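Local coordinates for D-3-phosphoglycerate dehydrogenase (Sulfolobus tokodaii, PDB 2EKL), which binds NAD and probably catalyses the oxidation of D-3-phosphoglycerate, a step that leads into serine biosynthesis, at residues Ile71-Gly76 with Gln301-Ala306; Pro13-Leu18 with Arg294-Thr299; Glu262-Glu267 with Glu271-Glu276; Gly111-Ala116 with Leu138-Lys143. One frame throughout, in Å; residues are numbered along the deposited sequence.

Contact 1. Residues Ile71-Gly76 with Gln301-Ala306; sequences IIARAG and QNLLNA
I71 meets L303 and A306 where strand 71-74 lies against helix 301-306. The interaction across the two segments is wholly apolar. I71 does most of the touching, with its two branches divided between two helix residues. Its CG2 methyl meets L303 CD1 at 3.5 Å. The longer branch runs on to A306, where I71 CD1 lies 3.7 Å from A306 CB. The first torsion of I71 makes this split possible: CG2 stands anti to the backbone N and CG1 lies beside it (chi1 -58°). The side chains of I71 and L303 meet at a slant. L303 CD1 also approaches A73 CB, at a looser 4.4 Å, and so lies against two alternate residues, I71 and A73, on one face of the strand. L303 gets there because its CG is swung anti to the backbone N (chi1 174°), which carries CD1 out toward the strand.

No hydrogen bond joins the two segments. The strand's backbone bonds go to its neighbours in the sheet. I71 and A73 bond to strand 49-52 and its approach, I71 through D48 and I50 and A73 through I50. I72 pairs on the other side with K93 and V95.

The strand and helix axes run almost antiparallel, at 172°, and come within 9.4 Å. This is helix-on-sheet packing in the five-stranded parallel sheet. Strand 71-74 sits between strands 49-52 and 93-95. The C-terminal helix 289-309 covers one face of it, while I72 points to the other. L303 also reaches I49 of strand 49-52 and L22 of helix 16-24, the neighbouring helix.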
loop_
_atom_site.group_PDB
_atom_site.type_symbol
_atom_site.label_atom_id
_atom_site.label_comp_id
_atom_site.label_asym_id
_atom_site.label_seq_id
_atom_site.Cartn_x
_atom_site.Cartn_y
_atom_site.Cartn_z
ATOM N N ILE A 71 -14.044 38.550 3.592
ATOM C CA ILE A 71 -13.792 37.158 3.225
ATOM C C ILE A 71 -12.416 36.717 3.696
ATOM O O ILE A 71 -11.431 37.445 3.547
ATOM C CB ILE A 71 -13.839 36.937 1.688
ATOM C CG1 ILE A 71 -15.193 37.362 1.124
ATOM C CG2 ILE A 71 -13.594 35.461 1.367
ATOM C CD1 ILE A 71 -15.272 37.270 -0.390
ATOM N N ILE A 72 -12.363 35.523 4.275
ATOM C CA ILE A 72 -11.115 34.932 4.734
ATOM C C ILE A 72 -10.988 33.644 3.930
ATOM O O ILE A 72 -11.881 32.798 3.965
ATOM C CB ILE A 72 -11.159 34.573 6.236
ATOM C CG1 ILE A 72 -11.171 35.844 7.084
ATOM C CG2 ILE A 72 -9.961 33.708 6.596
ATOM C CD1 ILE A 72 -11.326 35.581 8.577
ATOM N N ALA A 73 -9.894 33.507 3.191
ATOM C CA ALA A 73 -9.685 32.313 2.382
ATOM C C ALA A 73 -8.504 31.506 2.884
ATOM O O ALA A 73 -7.399 32.026 3.033
ATOM C CB ALA A 73 -9.465 32.698 0.920
ATOM N N ARG A 74 -8.749 30.227 3.150
ATOM C CA ARG A 74 -7.712 29.319 3.617
ATOM C C ARG A 74 -7.427 28.341 2.483
ATOM O O ARG A 74 -8.271 27.517 2.144
ATOM C CB ARG A 74 -8.193 28.553 4.853
ATOM C CG ARG A 74 -7.321 27.364 5.242
ATOM C CD ARG A 74 -5.952 27.800 5.712
ATOM N NE ARG A 74 -5.049 26.667 5.906
ATOM C CZ ARG A 74 -5.193 25.731 6.838
ATOM N NH1 ARG A 74 -6.214 25.778 7.683
ATOM N NH2 ARG A 74 -4.309 24.748 6.929
ATOM N N ALA A 75 -6.246 28.448 1.886
ATOM C CA ALA A 75 -5.880 27.554 0.794
ATOM C C ALA A 75 -5.410 26.240 1.406
ATOM O O ALA A 75 -4.219 25.930 1.404
ATOM C CB ALA A 75 -4.773 28.179 -0.053
ATOM N N GLY A 76 -6.363 25.486 1.945
ATOM C CA GLY A 76 -6.057 24.213 2.574
ATOM C C GLY A 76 -7.311 23.384 2.783
ATOM O O GLY A 76 -8.409 23.802 2.419
ATOM N N GLN A 301 -12.218 28.866 -6.562
ATOM C CA GLN A 301 -13.616 28.901 -6.966
ATOM C C GLN A 301 -14.549 29.307 -5.829
ATOM O O GLN A 301 -15.506 30.060 -6.043
ATOM C CB GLN A 301 -14.050 27.550 -7.535
ATOM C CG GLN A 301 -15.412 27.617 -8.212
ATOM C CD GLN A 301 -15.504 28.770 -9.204
ATOM O OE1 GLN A 301 -14.764 28.819 -10.189
ATOM N NE2 GLN A 301 -16.410 29.710 -8.941
ATOM N N ASN A 302 -14.284 28.817 -4.622
ATOM C CA ASN A 302 -15.125 29.175 -3.486
ATOM C C ASN A 302 -14.950 30.649 -3.138
ATOM O O ASN A 302 -15.896 31.310 -2.703
ATOM C CB ASN A 302 -14.808 28.296 -2.269
ATOM C CG ASN A 302 -15.324 26.877 -2.432
ATOM O OD1 ASN A 302 -16.265 26.638 -3.190
ATOM N ND2 ASN A 302 -14.725 25.933 -1.712
ATOM N N LEU A 303 -13.740 31.163 -3.335
ATOM C CA LEU A 303 -13.470 32.568 -3.062
ATOM C C LEU A 303 -14.240 33.431 -4.055
ATOM O O LEU A 303 -14.841 34.441 -3.681
ATOM C CB LEU A 303 -11.971 32.860 -3.178
ATOM C CG LEU A 303 -11.557 34.330 -3.066
ATOM C CD1 LEU A 303 -12.093 34.917 -1.770
ATOM C CD2 LEU A 303 -10.034 34.439 -3.127
ATOM N N LEU A 304 -14.227 33.027 -5.321
ATOM C CA LEU A 304 -14.934 33.774 -6.359
ATOM C C LEU A 304 -16.440 33.785 -6.110
ATOM O O LEU A 304 -17.097 34.811 -6.296
ATOM C CB LEU A 304 -14.653 33.178 -7.740
ATOM C CG LEU A 304 -13.253 33.385 -8.328
ATOM C CD1 LEU A 304 -13.186 32.752 -9.701
ATOM C CD2 LEU A 304 -12.943 34.869 -8.419
ATOM N N ASN A 305 -16.987 32.647 -5.691
ATOM C CA ASN A 305 -18.419 32.569 -5.423
ATOM C C ASN A 305 -18.796 33.511 -4.284
ATOM O O ASN A 305 -19.819 34.201 -4.353
ATOM C CB ASN A 305 -18.829 31.141 -5.063
ATOM C CG ASN A 305 -20.336 30.991 -4.920
ATOM O OD1 ASN A 305 -21.088 31.208 -5.874
ATOM N ND2 ASN A 305 -20.785 30.628 -3.724
ATOM N N ALA A 306 -17.972 33.534 -3.239
ATOM C CA ALA A 306 -18.209 34.405 -2.091
ATOM C C ALA A 306 -18.131 35.869 -2.521
ATOM O O ALA A 306 -18.894 36.712 -2.042
ATOM C CB ALA A 306 -17.186 34.127 -1.003
#

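Contact 2. Residues Pro13-Leu18 with Arg294-Thr299; sequences PIDEIL and RVAEMT
A296 presents its CB methyl to D15 and I17 at the start of helix 16-24. D15 CB lies 3.5 Å from A296 CB, and I17 CG2 lies 3.6 Å from the same methyl. One small side chain thus lets the incoming turn come close, with the CA atoms of D15 and A296 6.1 Å apart. One turn further on, L18 CD1 meets T299 CG2 at 3.9 Å.

The next shell fixes these groups. D15 is the N-cap of helix 16-24: its OD1 accepts from I17 N at 2.8 Å through the anti lone pair, in a nearly straight bond (167°). T299 OG1 donates to V295 O at 2.8 Å. T299 N reaches that oxygen from the opposite face. With OG1 beside the backbone N (chi1 -61°), CG2 is left to face L18. A serine in place of T299 would probably leave L18 CD1 without its methyl partner and open a small gap between the helices.

Beyond, L18 and I14 both rest on V51 of strand 49-52. The contact thus joins the N-terminal end of helix 16-24 to helix 289-309, beside the five-stranded parallel sheet.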
loop_
_atom_site.group_PDB
_atom_site.type_symbol
_atom_site.label_atom_id
_atom_site.label_comp_id
_atom_site.label_asym_id
_atom_site.label_seq_id
_atom_site.Cartn_x
_atom_site.Cartn_y
_atom_site.Cartn_z
ATOM N N PRO A 13 2.949 31.777 0.700
ATOM C CA PRO A 13 3.239 31.330 -0.666
ATOM C C PRO A 13 2.111 30.403 -1.114
ATOM O O PRO A 13 1.884 29.366 -0.499
ATOM C CB PRO A 13 4.560 30.579 -0.510
ATOM C CG PRO A 13 5.208 31.258 0.666
ATOM C CD PRO A 13 4.051 31.430 1.615
ATOM N N ILE A 14 1.399 30.770 -2.174
ATOM C CA ILE A 14 0.304 29.930 -2.648
ATOM C C ILE A 14 0.353 29.680 -4.149
ATOM O O ILE A 14 1.136 30.300 -4.869
ATOM C CB ILE A 14 -1.070 30.544 -2.317
ATOM C CG1 ILE A 14 -1.210 31.903 -3.001
ATOM C CG2 ILE A 14 -1.234 30.684 -0.807
ATOM C CD1 ILE A 14 -2.608 32.467 -2.933
ATOM N N ASP A 15 -0.495 28.763 -4.607
ATOM C CA ASP A 15 -0.572 28.413 -6.019
ATOM C C ASP A 15 -0.893 29.668 -6.817
ATOM O O ASP A 15 -1.813 30.409 -6.478
ATOM C CB ASP A 15 -1.660 27.364 -6.241
ATOM C CG ASP A 15 -1.574 26.716 -7.609
ATOM O OD1 ASP A 15 -1.661 27.436 -8.625
ATOM O OD2 ASP A 15 -1.420 25.480 -7.666
ATOM N N GLU A 16 -0.133 29.897 -7.882
ATOM C CA GLU A 16 -0.316 31.079 -8.713
ATOM C C GLU A 16 -1.685 31.166 -9.386
ATOM O O GLU A 16 -2.102 32.244 -9.803
ATOM C CB GLU A 16 0.784 31.139 -9.776
ATOM C CG GLU A 16 0.971 32.514 -10.403
ATOM C CD GLU A 16 1.402 33.563 -9.390
ATOM O OE1 GLU A 16 2.411 33.335 -8.689
ATOM O OE2 GLU A 16 0.734 34.615 -9.296
ATOM N N ILE A 17 -2.388 30.042 -9.487
ATOM C CA ILE A 17 -3.703 30.042 -10.121
ATOM C C ILE A 17 -4.662 31.019 -9.441
ATOM O O ILE A 17 -5.375 31.768 -10.112
ATOM C CB ILE A 17 -4.336 28.630 -10.114
ATOM C CG1 ILE A 17 -5.703 28.662 -10.805
ATOM C CG2 ILE A 17 -4.496 28.135 -8.686
ATOM C CD1 ILE A 17 -5.657 29.107 -12.252
ATOM N N LEU A 18 -4.664 31.018 -8.111
ATOM C CA LEU A 18 -5.543 31.894 -7.342
ATOM C C LEU A 18 -5.174 33.362 -7.531
ATOM O O LEU A 18 -6.044 34.203 -7.746
ATOM C CB LEU A 18 -5.488 31.520 -5.855
ATOM C CG LEU A 18 -6.498 32.165 -4.897
ATOM C CD1 LEU A 18 -6.632 31.299 -3.648
ATOM C CD2 LEU A 18 -6.062 33.571 -4.523
ATOM N N ARG A 294 -6.305 20.544 -6.697
ATOM C CA ARG A 294 -7.714 20.695 -6.349
ATOM C C ARG A 294 -7.879 21.682 -5.196
ATOM O O ARG A 294 -8.847 22.446 -5.164
ATOM C CB ARG A 294 -8.341 19.347 -5.981
ATOM C CG ARG A 294 -8.570 18.429 -7.175
ATOM C CD ARG A 294 -9.625 17.389 -6.849
ATOM N NE ARG A 294 -9.194 16.536 -5.751
ATOM C CZ ARG A 294 -8.376 15.499 -5.887
ATOM N NH1 ARG A 294 -7.901 15.176 -7.087
ATOM N NH2 ARG A 294 -8.021 14.797 -4.819
ATOM N N VAL A 295 -6.943 21.669 -4.251
ATOM C CA VAL A 295 -7.011 22.593 -3.124
ATOM C C VAL A 295 -6.974 24.024 -3.654
ATOM O O VAL A 295 -7.777 24.866 -3.255
ATOM C CB VAL A 295 -5.836 22.380 -2.138
ATOM C CG1 VAL A 295 -5.773 23.529 -1.139
ATOM C CG2 VAL A 295 -6.021 21.064 -1.390
ATOM N N ALA A 296 -6.050 24.289 -4.571
ATOM C CA ALA A 296 -5.922 25.619 -5.154
ATOM C C ALA A 296 -7.163 26.009 -5.953
ATOM O O ALA A 296 -7.693 27.110 -5.785
ATOM C CB ALA A 296 -4.681 25.685 -6.047
ATOM N N GLU A 297 -7.626 25.109 -6.817
ATOM C CA GLU A 297 -8.803 25.374 -7.647
ATOM C C GLU A 297 -10.075 25.572 -6.837
ATOM O O GLU A 297 -10.863 26.477 -7.115
ATOM C CB GLU A 297 -9.029 24.233 -8.640
ATOM C CG GLU A 297 -7.851 23.953 -9.553
ATOM C CD GLU A 297 -8.193 22.957 -10.640
ATOM O OE1 GLU A 297 -8.846 21.938 -10.331
ATOM O OE2 GLU A 297 -7.804 23.187 -11.803
ATOM N N MET A 298 -10.283 24.715 -5.845
ATOM C CA MET A 298 -11.467 24.809 -5.009
ATOM C C MET A 298 -11.458 26.073 -4.163
ATOM O O MET A 298 -12.482 26.738 -4.022
ATOM C CB MET A 298 -11.573 23.585 -4.102
ATOM C CG MET A 298 -11.913 22.312 -4.840
ATOM S SD MET A 298 -12.173 20.955 -3.693
ATOM C CE MET A 298 -13.443 21.682 -2.636
ATOM N N THR A 299 -10.303 26.401 -3.594
ATOM C CA THR A 299 -10.203 27.595 -2.772
ATOM C C THR A 299 -10.461 28.811 -3.658
ATOM O O THR A 299 -11.136 29.755 -3.251
ATOM C CB THR A 299 -8.814 27.706 -2.108
ATOM O OG1 THR A 299 -8.606 26.575 -1.250
ATOM C CG2 THR A 299 -8.718 28.984 -1.273
#

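Contact 3. Residues Glu262-Glu267 with Glu271-Glu276; sequences EPPKEE and ELLKHE
E271 N donates to E267 O at 3.0 Å, the i to i+4 bond of the first full turn of helix 267-274. This short helix belongs to the NAD-binding domain, which has a Rossmann-type fold. The loop 262-266, with a cis peptide bond before P263, leads into the helix, and E266 is its N-cap residue. L273, in the last turn of the helix, faces back to P264 of that loop.

E271 comes first. Its N-H points somewhat off line (150°), and the donor is tilted 24° from the carbonyl plane. E271 CB also lies 3.7 Å from E267 O. Beyond CB the side chain runs out extended. Its OE2 forms a salt bridge with K247 of helix 239-247. E267 OE2 and E271 OE1 stand 4.9 Å apart without touching. The positive charge of K247 probably eases any strain between these like charges.

L272 turns to another neighbour, helix 239-247, where it packs on L243 and I246. L273 comes back to the loop. Its CG is anti to the backbone N (chi1 179°), which sends the isobutyl group toward P264. F259 borders both P264 and L273. The second subunit closes over the same place: its F132 packs on P264, its A127 on L273, and its K128 NZ bonds to L273 O. Further on, H275 N bonds back to L272 O.

The P264 and L273 side chains cross at about a right angle, and L273 CD2 touches the proline ring at CG, 3.7 Å, and at CD, 3.8 Å.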
loop_
_atom_site.group_PDB
_atom_site.type_symbol
_atom_site.label_atom_id
_atom_site.label_comp_id
_atom_site.label_asym_id
_atom_site.label_seq_id
_atom_site.Cartn_x
_atom_site.Cartn_y
_atom_site.Cartn_z
ATOM N N GLU A 262 5.172 16.673 15.262
ATOM C CA GLU A 262 5.919 16.342 14.052
ATOM C C GLU A 262 7.025 17.367 13.796
ATOM O O GLU A 262 6.755 18.470 13.324
ATOM C CB GLU A 262 4.955 16.302 12.857
ATOM C CG GLU A 262 3.702 15.453 13.108
ATOM C CD GLU A 262 2.630 15.610 12.035
ATOM O OE1 GLU A 262 2.721 16.546 11.216
ATOM O OE2 GLU A 262 1.679 14.799 12.020
ATOM N N PRO A 263 8.289 17.019 14.106
ATOM C CA PRO A 263 8.789 15.761 14.675
ATOM C C PRO A 263 8.462 15.652 16.163
ATOM O O PRO A 263 8.103 16.644 16.798
ATOM C CB PRO A 263 10.303 15.846 14.450
ATOM C CG PRO A 263 10.474 16.942 13.424
ATOM C CD PRO A 263 9.412 17.919 13.805
ATOM N N PRO A 264 8.594 14.443 16.736
ATOM C CA PRO A 264 8.320 14.182 18.154
ATOM C C PRO A 264 9.290 14.926 19.066
ATOM O O PRO A 264 10.448 15.139 18.708
ATOM C CB PRO A 264 8.492 12.669 18.271
ATOM C CG PRO A 264 8.181 12.179 16.897
ATOM C CD PRO A 264 8.881 13.184 16.029
ATOM N N LYS A 265 8.816 15.308 20.248
ATOM C CA LYS A 265 9.648 16.027 21.203
ATOM C C LYS A 265 9.665 15.358 22.575
ATOM O O LYS A 265 10.690 15.350 23.257
ATOM C CB LYS A 265 9.160 17.472 21.335
ATOM C CG LYS A 265 9.249 18.270 20.043
ATOM C CD LYS A 265 8.785 19.709 20.226
ATOM C CE LYS A 265 7.307 19.788 20.570
ATOM N NZ LYS A 265 6.855 21.201 20.707
ATOM N N GLU A 266 8.530 14.786 22.970
ATOM C CA GLU A 266 8.408 14.123 24.265
ATOM C C GLU A 266 9.057 12.739 24.269
ATOM O O GLU A 266 9.094 12.058 23.243
ATOM C CB GLU A 266 6.929 14.013 24.650
ATOM C CG GLU A 266 6.185 15.342 24.588
ATOM C CD GLU A 266 4.784 15.262 25.167
ATOM O OE1 GLU A 266 4.651 14.852 26.338
ATOM O OE2 GLU A 266 3.815 15.615 24.457
ATOM N N GLU A 267 9.563 12.330 25.432
ATOM C CA GLU A 267 10.230 11.039 25.578
ATOM C C GLU A 267 9.413 9.845 25.097
ATOM O O GLU A 267 9.937 8.969 24.407
ATOM C CB GLU A 267 10.630 10.802 27.040
ATOM C CG GLU A 267 11.446 9.529 27.248
ATOM C CD GLU A 267 11.764 9.254 28.709
ATOM O OE1 GLU A 267 12.286 10.163 29.390
ATOM O OE2 GLU A 267 11.499 8.123 29.174
ATOM N N GLU A 271 10.034 7.291 21.867
ATOM C CA GLU A 271 10.101 5.843 22.022
ATOM C C GLU A 271 9.203 5.161 20.991
ATOM O O GLU A 271 9.565 4.126 20.427
ATOM C CB GLU A 271 9.688 5.424 23.437
ATOM C CG GLU A 271 10.271 4.078 23.843
ATOM C CD GLU A 271 9.932 3.682 25.265
ATOM O OE1 GLU A 271 9.952 4.559 26.155
ATOM O OE2 GLU A 271 9.663 2.484 25.492
ATOM N N LEU A 272 8.032 5.744 20.753
ATOM C CA LEU A 272 7.098 5.201 19.770
ATOM C C LEU A 272 7.710 5.278 18.379
ATOM O O LEU A 272 7.754 4.289 17.654
ATOM C CB LEU A 272 5.786 5.990 19.777
ATOM C CG LEU A 272 4.717 5.625 20.808
ATOM C CD1 LEU A 272 3.600 6.655 20.765
ATOM C CD2 LEU A 272 4.176 4.232 20.517
ATOM N N LEU A 273 8.192 6.460 18.014
ATOM C CA LEU A 273 8.782 6.657 16.696
ATOM C C LEU A 273 9.874 5.647 16.350
ATOM O O LEU A 273 9.920 5.142 15.230
ATOM C CB LEU A 273 9.343 8.078 16.571
ATOM C CG LEU A 273 10.016 8.412 15.234
ATOM C CD1 LEU A 273 9.002 8.283 14.103
ATOM C CD2 LEU A 273 10.588 9.817 15.279
ATOM N N LYS A 274 10.741 5.336 17.313
ATOM C CA LYS A 274 11.840 4.407 17.063
ATOM C C LYS A 274 11.487 2.922 17.137
ATOM O O LYS A 274 12.307 2.075 16.777
ATOM C CB LYS A 274 12.997 4.690 18.030
ATOM C CG LYS A 274 12.732 4.269 19.466
ATOM C CD LYS A 274 13.944 4.544 20.346
ATOM C CE LYS A 274 13.674 4.194 21.803
ATOM N NZ LYS A 274 13.482 2.735 22.024
ATOM N N HIS A 275 10.280 2.604 17.592
ATOM C CA HIS A 275 9.870 1.211 17.716
ATOM C C HIS A 275 9.647 0.567 16.351
ATOM O O HIS A 275 9.073 1.184 15.449
ATOM C CB HIS A 275 8.590 1.097 18.548
ATOM C CG HIS A 275 8.352 -0.276 19.089
ATOM N ND1 HIS A 275 8.657 -0.628 20.387
ATOM C CD2 HIS A 275 7.880 -1.398 18.496
ATOM C CE1 HIS A 275 8.381 -1.907 20.571
ATOM N NE2 HIS A 275 7.908 -2.398 19.439
ATOM N N GLU A 276 10.100 -0.677 16.208
ATOM C CA GLU A 276 9.967 -1.398 14.947
ATOM C C GLU A 276 8.519 -1.648 14.533
ATOM O O GLU A 276 8.236 -1.846 13.352
ATOM C CB GLU A 276 10.726 -2.730 15.015
ATOM C CG GLU A 276 10.328 -3.634 16.172
ATOM C CD GLU A 276 11.236 -4.849 16.304
ATOM O OE1 GLU A 276 12.468 -4.668 16.426
ATOM O OE2 GLU A 276 10.720 -5.985 16.290
#

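Contact 4. Residues Gly111-Ala116 with Leu138-Lys143; sequences GLMIAA and LELAGK
L140 reaches M113 and I114 of helix 102-118 from the loop that leads into strand 144-148. This strand is the first strand of the Rossmann-type NAD-binding domain. A type II beta turn from L140 to K143, with G142 at its third position, then carries the chain on to the strand.

The tight part is one methyl, L140 CD1, set against two helix side chains. M113 CE lies 3.9 Å away from it, and I114 CG1 4.0 Å. The M113 chain is stretched as far as the sulfur (chi1 175°); there a bend (chi3 71°) brings CE round to the leucine. The M113 and L140 side chains meet at a slant, whereas I114 and L140 cross at about a right angle. V199 of strand 199-202 touches both M113 and L140. I114 packs on E107 of the second subunit. All three side chains are buried.

The other side of the loop is polar. Its solvent-exposed point is G142, and much of the rest meets the second subunit. E139 OE1 forms a salt bridge with R294 of the second subunit, and L140 N bonds to E107 of that subunit. K143 NZ forms a salt bridge with E290 of the second subunit. The extended K143 side chain runs back alongside the loop, and K143 NZ donates to E139 O at 2.7 Å, lying in the carbonyl plane, with a C=O...donor angle of 155°.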
loop_
_atom_site.group_PDB
_atom_site.type_symbol
_atom_site.label_atom_id
_atom_site.label_comp_id
_atom_site.label_asym_id
_atom_site.label_seq_id
_atom_site.Cartn_x
_atom_site.Cartn_y
_atom_site.Cartn_z
ATOM N N GLY A 111 -2.177 2.142 1.694
ATOM C CA GLY A 111 -0.750 1.897 1.583
ATOM C C GLY A 111 -0.128 1.635 2.948
ATOM O O GLY A 111 0.692 0.729 3.099
ATOM N N LEU A 112 -0.504 2.438 3.940
ATOM C CA LEU A 112 0.019 2.275 5.299
ATOM C C LEU A 112 -0.420 0.941 5.898
ATOM O O LEU A 112 0.373 0.244 6.544
ATOM C CB LEU A 112 -0.453 3.432 6.195
ATOM C CG LEU A 112 0.268 4.771 6.000
ATOM C CD1 LEU A 112 -0.429 5.873 6.795
ATOM C CD2 LEU A 112 1.718 4.625 6.453
ATOM N N MET A 113 -1.675 0.571 5.676
ATOM C CA MET A 113 -2.190 -0.693 6.199
ATOM C C MET A 113 -1.367 -1.874 5.679
ATOM O O MET A 113 -0.966 -2.752 6.444
ATOM C CB MET A 113 -3.658 -0.871 5.800
ATOM C CG MET A 113 -4.245 -2.218 6.210
ATOM S SD MET A 113 -5.994 -2.389 5.763
ATOM C CE MET A 113 -5.885 -2.527 3.981
ATOM N N ILE A 114 -1.110 -1.888 4.377
ATOM C CA ILE A 114 -0.344 -2.975 3.779
ATOM C C ILE A 114 1.120 -2.915 4.205
ATOM O O ILE A 114 1.722 -3.944 4.498
ATOM C CB ILE A 114 -0.445 -2.936 2.239
ATOM C CG1 ILE A 114 -1.907 -3.131 1.821
ATOM C CG2 ILE A 114 0.414 -4.038 1.628
ATOM C CD1 ILE A 114 -2.175 -2.849 0.346
ATOM N N ALA A 115 1.688 -1.715 4.247
ATOM C CA ALA A 115 3.089 -1.571 4.650
ATOM C C ALA A 115 3.281 -2.085 6.072
ATOM O O ALA A 115 4.282 -2.738 6.374
ATOM C CB ALA A 115 3.522 -0.114 4.551
ATOM N N ALA A 116 2.312 -1.804 6.939
ATOM C CA ALA A 116 2.375 -2.248 8.335
ATOM C C ALA A 116 2.222 -3.763 8.440
ATOM O O ALA A 116 2.962 -4.432 9.164
ATOM C CB ALA A 116 1.278 -1.562 9.147
ATOM N N LEU A 138 1.701 -10.343 7.635
ATOM C CA LEU A 138 0.342 -10.867 7.738
ATOM C C LEU A 138 -0.497 -10.608 6.491
ATOM O O LEU A 138 -0.393 -9.548 5.872
ATOM C CB LEU A 138 -0.364 -10.235 8.941
ATOM C CG LEU A 138 0.250 -10.482 10.323
ATOM C CD1 LEU A 138 -0.527 -9.705 11.375
ATOM C CD2 LEU A 138 0.225 -11.972 10.632
ATOM N N GLU A 139 -1.337 -11.578 6.141
ATOM C CA GLU A 139 -2.232 -11.462 4.991
ATOM C C GLU A 139 -3.502 -10.732 5.453
ATOM O O GLU A 139 -3.895 -10.830 6.622
ATOM C CB GLU A 139 -2.566 -12.859 4.457
ATOM C CG GLU A 139 -3.435 -12.876 3.213
ATOM C CD GLU A 139 -3.573 -14.270 2.640
ATOM O OE1 GLU A 139 -2.698 -14.672 1.841
ATOM O OE2 GLU A 139 -4.548 -14.973 3.002
ATOM N N LEU A 140 -4.151 -10.008 4.547
ATOM C CA LEU A 140 -5.333 -9.234 4.911
ATOM C C LEU A 140 -6.675 -9.808 4.488
ATOM O O LEU A 140 -7.681 -9.611 5.178
ATOM C CB LEU A 140 -5.193 -7.809 4.364
ATOM C CG LEU A 140 -4.000 -7.050 4.955
ATOM C CD1 LEU A 140 -3.700 -5.798 4.130
ATOM C CD2 LEU A 140 -4.301 -6.690 6.401
ATOM N N ALA A 141 -6.691 -10.505 3.358
ATOM C CA ALA A 141 -7.919 -11.095 2.842
ATOM C C ALA A 141 -8.580 -11.981 3.891
ATOM O O ALA A 141 -7.900 -12.705 4.618
ATOM C CB ALA A 141 -7.614 -11.910 1.586
ATOM N N GLY A 142 -9.905 -11.906 3.970
ATOM C CA GLY A 142 -10.648 -12.718 4.919
ATOM C C GLY A 142 -10.710 -12.158 6.324
ATOM O O GLY A 142 -11.531 -12.590 7.138
ATOM N N LYS A 143 -9.845 -11.198 6.625
ATOM C CA LYS A 143 -9.845 -10.606 7.949
ATOM C C LYS A 143 -10.856 -9.473 8.038
ATOM O O LYS A 143 -11.414 -9.039 7.028
ATOM C CB LYS A 143 -8.436 -10.135 8.309
ATOM C CG LYS A 143 -7.490 -11.319 8.465
ATOM C CD LYS A 143 -6.100 -10.909 8.873
ATOM C CE LYS A 143 -5.200 -12.129 8.948
ATOM N NZ LYS A 143 -3.789 -11.740 9.174
#

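From the N terminus, 13-18 opens contact 2 and 71-76 opens contact 1. Contact 4 opens at 111-116 and closes a short loop at 138-143. Contact 3 follows in series, from 262-267 to 271-276. Contact 2 then closes at 294-299 and contact 1 at 301-306. These two long loops cross, and contacts 3 and 4 both lie within each. Contacts 1 and 2 share helix 289-309 and touch: A75 CA lies 3.5 Å from T299 OG1. They tie the C-terminal helix to the five-stranded sheet and helix 16-24. Contacts 3 and 4, with centres about 23 Å apart, belong to the NAD-binding domain, and both meet the second subunit.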